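Local coordinates for type I modular polyketide synthase (Streptomyces albus subsp. albus, PDB 6IYT), which probably selects an ethylmalonyl extender unit from its coenzyme A thioester and transfers it for polyketide chain elongation in salinomycin biosynthesis, at residues W132-S142 and L421-V431. Sequence-based numbering, arbitrary orientation.
Sequences WAGMAVELLDS and LRRQEGGPRRV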
loop_
_atom_site.group_PDB
_atom_site.type_symbol
_atom_site.label_atom_id
_atom_site.label_comp_id
_atom_site.label_asym_id
_atom_site.label_seq_id
_atom_site.Cartn_x
_atom_site.Cartn_y
_atom_site.Cartn_z
ATOM N N TRP A 132 -5.707 -10.489 -1.352
ATOM C CA TRP A 132 -5.425 -11.864 -1.702
ATOM C C TRP A 132 -5.770 -12.832 -0.574
ATOM O O TRP A 132 -5.825 -12.461 0.603
ATOM C CB TRP A 132 -3.965 -12.037 -2.122
ATOM C CG TRP A 132 -2.951 -11.453 -1.170
ATOM C CD1 TRP A 132 -2.492 -10.167 -1.150
ATOM C CD2 TRP A 132 -2.143 -12.179 -0.223
ATOM N NE1 TRP A 132 -1.457 -10.049 -0.259
ATOM C CE2 TRP A 132 -1.215 -11.276 0.313
ATOM C CE3 TRP A 132 -2.136 -13.512 0.237
ATOM C CZ2 TRP A 132 -0.260 -11.662 1.232
ATOM C CZ3 TRP A 132 -1.182 -13.886 1.143
ATOM C CH2 TRP A 132 -0.299 -12.957 1.673
ATOM N N ALA A 133 -6.151 -14.040 -0.967
ATOM C CA ALA A 133 -6.637 -15.009 -0.026
ATOM C C ALA A 133 -5.524 -15.387 0.928
ATOM O O ALA A 133 -4.421 -15.763 0.499
ATOM C CB ALA A 133 -7.159 -16.238 -0.756
ATOM N N GLY A 134 -5.774 -15.177 2.209
ATOM C CA GLY A 134 -4.784 -15.455 3.257
ATOM C C GLY A 134 -3.933 -14.251 3.645
ATOM O O GLY A 134 -3.071 -14.352 4.515
ATOM N N MET A 135 -4.175 -13.099 3.011
ATOM C CA MET A 135 -3.452 -11.855 3.376
ATOM C C MET A 135 -3.563 -11.541 4.881
ATOM O O MET A 135 -4.590 -11.805 5.514
ATOM C CB MET A 135 -3.984 -10.655 2.564
ATOM C CG MET A 135 -5.419 -10.266 2.898
ATOM S SD MET A 135 -5.953 -8.881 1.887
ATOM C CE MET A 135 -5.042 -7.556 2.643
ATOM N N ALA A 136 -2.480 -10.997 5.430
ATOM C CA ALA A 136 -2.414 -10.454 6.811
ATOM C C ALA A 136 -2.200 -11.491 7.904
ATOM O O ALA A 136 -1.768 -11.147 8.984
ATOM C CB ALA A 136 -3.626 -9.591 7.143
ATOM N N VAL A 137 -2.557 -12.743 7.634
ATOM C CA VAL A 137 -2.477 -13.785 8.651
ATOM C C VAL A 137 -1.041 -13.944 9.158
ATOM O O VAL A 137 -0.803 -13.985 10.333
ATOM C CB VAL A 137 -2.978 -15.156 8.122
ATOM C CG1 VAL A 137 -2.827 -16.217 9.207
ATOM C CG2 VAL A 137 -4.415 -15.053 7.678
ATOM N N GLU A 138 -0.096 -14.046 8.251
ATOM C CA GLU A 138 1.261 -14.350 8.641
ATOM C C GLU A 138 1.872 -13.151 9.332
ATOM O O GLU A 138 2.606 -13.300 10.295
ATOM C CB GLU A 138 2.105 -14.751 7.440
ATOM C CG GLU A 138 3.494 -15.221 7.828
ATOM C CD GLU A 138 4.343 -15.607 6.622
ATOM O OE1 GLU A 138 5.588 -15.774 6.800
ATOM O OE2 GLU A 138 3.786 -15.636 5.485
ATOM N N LEU A 139 1.400 -11.953 8.982
ATOM C CA LEU A 139 1.909 -10.756 9.632
ATOM C C LEU A 139 1.291 -10.529 11.033
ATOM O O LEU A 139 1.992 -10.199 11.969
ATOM C CB LEU A 139 1.717 -9.532 8.732
ATOM C CG LEU A 139 2.589 -8.346 9.072
ATOM C CD1 LEU A 139 4.060 -8.733 9.045
ATOM C CD2 LEU A 139 2.310 -7.188 8.130
ATOM N N LEU A 140 0.028 -10.921 11.211
ATOM C CA LEU A 140 -0.539 -10.951 12.520
ATOM C C LEU A 140 0.284 -11.851 13.432
ATOM O O LEU A 140 0.483 -11.524 14.588
ATOM C CB LEU A 140 -1.983 -11.433 12.504
ATOM C CG LEU A 140 -3.064 -10.459 11.963
ATOM C CD1 LEU A 140 -4.380 -11.196 11.876
ATOM C CD2 LEU A 140 -3.230 -9.231 12.801
ATOM N N ASP A 141 0.736 -12.991 12.902
ATOM C CA ASP A 141 1.410 -13.996 13.719
ATOM C C ASP A 141 2.818 -13.610 14.052
ATOM O O ASP A 141 3.376 -14.090 15.039
ATOM C CB ASP A 141 1.418 -15.337 13.006
ATOM C CG ASP A 141 0.044 -15.958 12.931
ATOM O OD1 ASP A 141 -0.795 -15.630 13.788
ATOM O OD2 ASP A 141 -0.197 -16.753 11.993
ATOM N N SER A 142 3.418 -12.750 13.225
ATOM C CA SER A 142 4.863 -12.546 13.257
ATOM C C SER A 142 5.286 -11.116 13.620
ATOM O O SER A 142 6.466 -10.873 13.873
ATOM C CB SER A 142 5.474 -12.921 11.918
ATOM O OG SER A 142 4.929 -12.108 10.885
ATOM N N LEU A 421 3.198 -5.268 1.162
ATOM C CA LEU A 421 3.128 -6.684 0.877
ATOM C C LEU A 421 2.834 -6.971 -0.581
ATOM O O LEU A 421 2.720 -6.070 -1.380
ATOM C CB LEU A 421 2.094 -7.371 1.783
ATOM C CG LEU A 421 2.174 -7.093 3.281
ATOM C CD1 LEU A 421 1.090 -7.880 4.040
ATOM C CD2 LEU A 421 3.547 -7.456 3.811
ATOM N N ARG A 422 2.841 -8.260 -0.929
ATOM C CA ARG A 422 2.516 -8.689 -2.257
ATOM C C ARG A 422 1.779 -9.997 -2.166
ATOM O O ARG A 422 1.852 -10.678 -1.146
ATOM C CB ARG A 422 3.803 -8.829 -3.101
ATOM C CG ARG A 422 3.567 -8.912 -4.585
ATOM C CD ARG A 422 4.833 -8.532 -5.374
ATOM N NE ARG A 422 5.955 -9.401 -5.016
ATOM C CZ ARG A 422 7.177 -9.309 -5.523
ATOM N NH1 ARG A 422 7.497 -8.293 -6.313
ATOM N NH2 ARG A 422 8.139 -10.113 -5.066
ATOM N N ARG A 423 1.010 -10.333 -3.215
ATOM C CA ARG A 423 0.227 -11.563 -3.202
ATOM C C ARG A 423 1.114 -12.789 -2.822
ATOM O O ARG A 423 2.141 -13.004 -3.425
ATOM C CB ARG A 423 -0.417 -11.797 -4.598
ATOM C CG ARG A 423 -1.119 -13.130 -4.686
ATOM C CD ARG A 423 -1.915 -13.255 -5.975
ATOM N NE ARG A 423 -2.557 -14.574 -6.061
ATOM C CZ ARG A 423 -3.492 -14.891 -6.942
ATOM N NH1 ARG A 423 -3.938 -13.976 -7.790
ATOM N NH2 ARG A 423 -3.968 -16.142 -6.984
ATOM N N GLN A 424 0.680 -13.540 -1.796
ATOM C CA GLN A 424 1.373 -14.716 -1.250
ATOM C C GLN A 424 2.738 -14.413 -0.631
ATOM O O GLN A 424 3.534 -15.318 -0.394
ATOM C CB GLN A 424 1.490 -15.803 -2.304
ATOM C CG GLN A 424 0.174 -16.520 -2.573
ATOM C CD GLN A 424 -0.502 -17.011 -1.290
ATOM O OE1 GLN A 424 0.125 -17.638 -0.454
ATOM N NE2 GLN A 424 -1.774 -16.674 -1.122
ATOM N N GLU A 425 2.994 -13.144 -0.360
ATOM C CA GLU A 425 4.161 -12.749 0.382
ATOM C C GLU A 425 3.748 -11.861 1.534
ATOM O O GLU A 425 3.576 -10.643 1.366
ATOM C CB GLU A 425 5.128 -11.978 -0.535
ATOM C CG GLU A 425 5.529 -12.762 -1.775
ATOM C CD GLU A 425 6.161 -11.895 -2.845
ATOM O OE1 GLU A 425 7.112 -11.162 -2.527
ATOM O OE2 GLU A 425 5.770 -12.032 -4.021
ATOM N N GLY A 426 3.658 -12.446 2.713
ATOM C CA GLY A 426 2.912 -11.852 3.780
ATOM C C GLY A 426 3.622 -11.733 5.088
ATOM O O GLY A 426 2.997 -11.392 6.092
ATOM N N GLY A 427 4.906 -12.111 5.146
ATOM C CA GLY A 427 5.571 -12.216 6.426
ATOM C C GLY A 427 6.854 -11.402 6.535
ATOM O O GLY A 427 7.067 -10.433 5.809
ATOM N N PRO A 428 7.729 -11.802 7.446
ATOM C CA PRO A 428 8.843 -10.929 7.700
ATOM C C PRO A 428 9.754 -10.765 6.507
ATOM O O PRO A 428 10.273 -9.669 6.285
ATOM C CB PRO A 428 9.558 -11.618 8.851
ATOM C CG PRO A 428 8.467 -12.272 9.583
ATOM C CD PRO A 428 7.499 -12.740 8.553
ATOM N N ARG A 429 9.940 -11.811 5.704
ATOM C CA ARG A 429 10.779 -11.625 4.527
ATOM C C ARG A 429 10.227 -10.502 3.628
ATOM O O ARG A 429 10.977 -9.629 3.177
ATOM C CB ARG A 429 10.969 -12.894 3.729
ATOM C CG ARG A 429 11.680 -12.608 2.395
ATOM C CD ARG A 429 11.937 -13.858 1.596
ATOM N NE ARG A 429 13.034 -14.610 2.149
ATOM C CZ ARG A 429 14.312 -14.342 1.886
ATOM N NH1 ARG A 429 15.245 -15.108 2.383
ATOM N NH2 ARG A 429 14.643 -13.358 1.035
ATOM N N ARG A 430 8.934 -10.530 3.355
ATOM C CA ARG A 430 8.328 -9.485 2.530
ATOM C C ARG A 430 8.485 -8.083 3.120
ATOM O O ARG A 430 8.836 -7.142 2.407
ATOM C CB ARG A 430 6.839 -9.778 2.267
ATOM C CG ARG A 430 6.170 -8.759 1.374
ATOM C CD ARG A 430 6.762 -8.723 -0.001
ATOM N NE ARG A 430 7.696 -7.609 -0.201
ATOM C CZ ARG A 430 8.330 -7.349 -1.339
ATOM N NH1 ARG A 430 8.316 -8.232 -2.337
ATOM N NH2 ARG A 430 9.078 -6.258 -1.446
ATOM N N VAL A 431 8.239 -7.932 4.408
ATOM C CA VAL A 431 8.419 -6.627 5.069
ATOM C C VAL A 431 9.867 -6.173 4.918
ATOM O O VAL A 431 10.136 -5.020 4.564
ATOM C CB VAL A 431 8.020 -6.680 6.543
ATOM C CG1 VAL A 431 8.348 -5.375 7.246
ATOM C CG2 VAL A 431 6.518 -6.987 6.657
HETATM O O HOH W 1 4.612 -15.307 2.986
HETATM O O HOH W 2 0.338 -11.464 6.017
#
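Trp132 lays its indole against the type II turn from Arg422 to Glu425, beginning with CB, 4.0 Å from Arg423 CG. With CG turned between the backbone N and the carbonyl carbon (chi1 50°), the five-membered ring comes under Arg423 CA, which makes a CH-pi contact 3.6 Å from the ring centroid and 4° off its normal. NE1 donates to Ala396 O outside the pair, so the one polar atom of the indole is satisfied. CZ2 lies 3.3 Å from Arg422 O, CZ3 lies beneath Gln424 N, and CH2 meets Gly426 CA near the ring plane. Met135 CB covers the opposite face; a broad flat ring suits this slot. Both segments belong to the acyltransferase domain, where the loop leading into helix 137-142 packs on the turn leading into helix 428-439. Gln424 NE2 gives Ala133 O a weak hydrogen bond (3.2 Å). Farther along, a CB on Gly426 would crowd the indole at CH2, and one on Gly427 would run into Glu138 OE1, 3.6 Å from Gly427 CA. The extended chain of Glu138 carries its carboxylate to water 1, which donates to OE2 (2.7 Å) and accepts from Gly426 N. Water 2 joins Leu139 N to Gly426 O. Leu139 CD1, apolar and buried, meets Val431 CG2 at 3.8 Å, while the rigid ring of Pro428, in the first turn of its helix, packs beside Ser142, whose OG donates to Glu138 O.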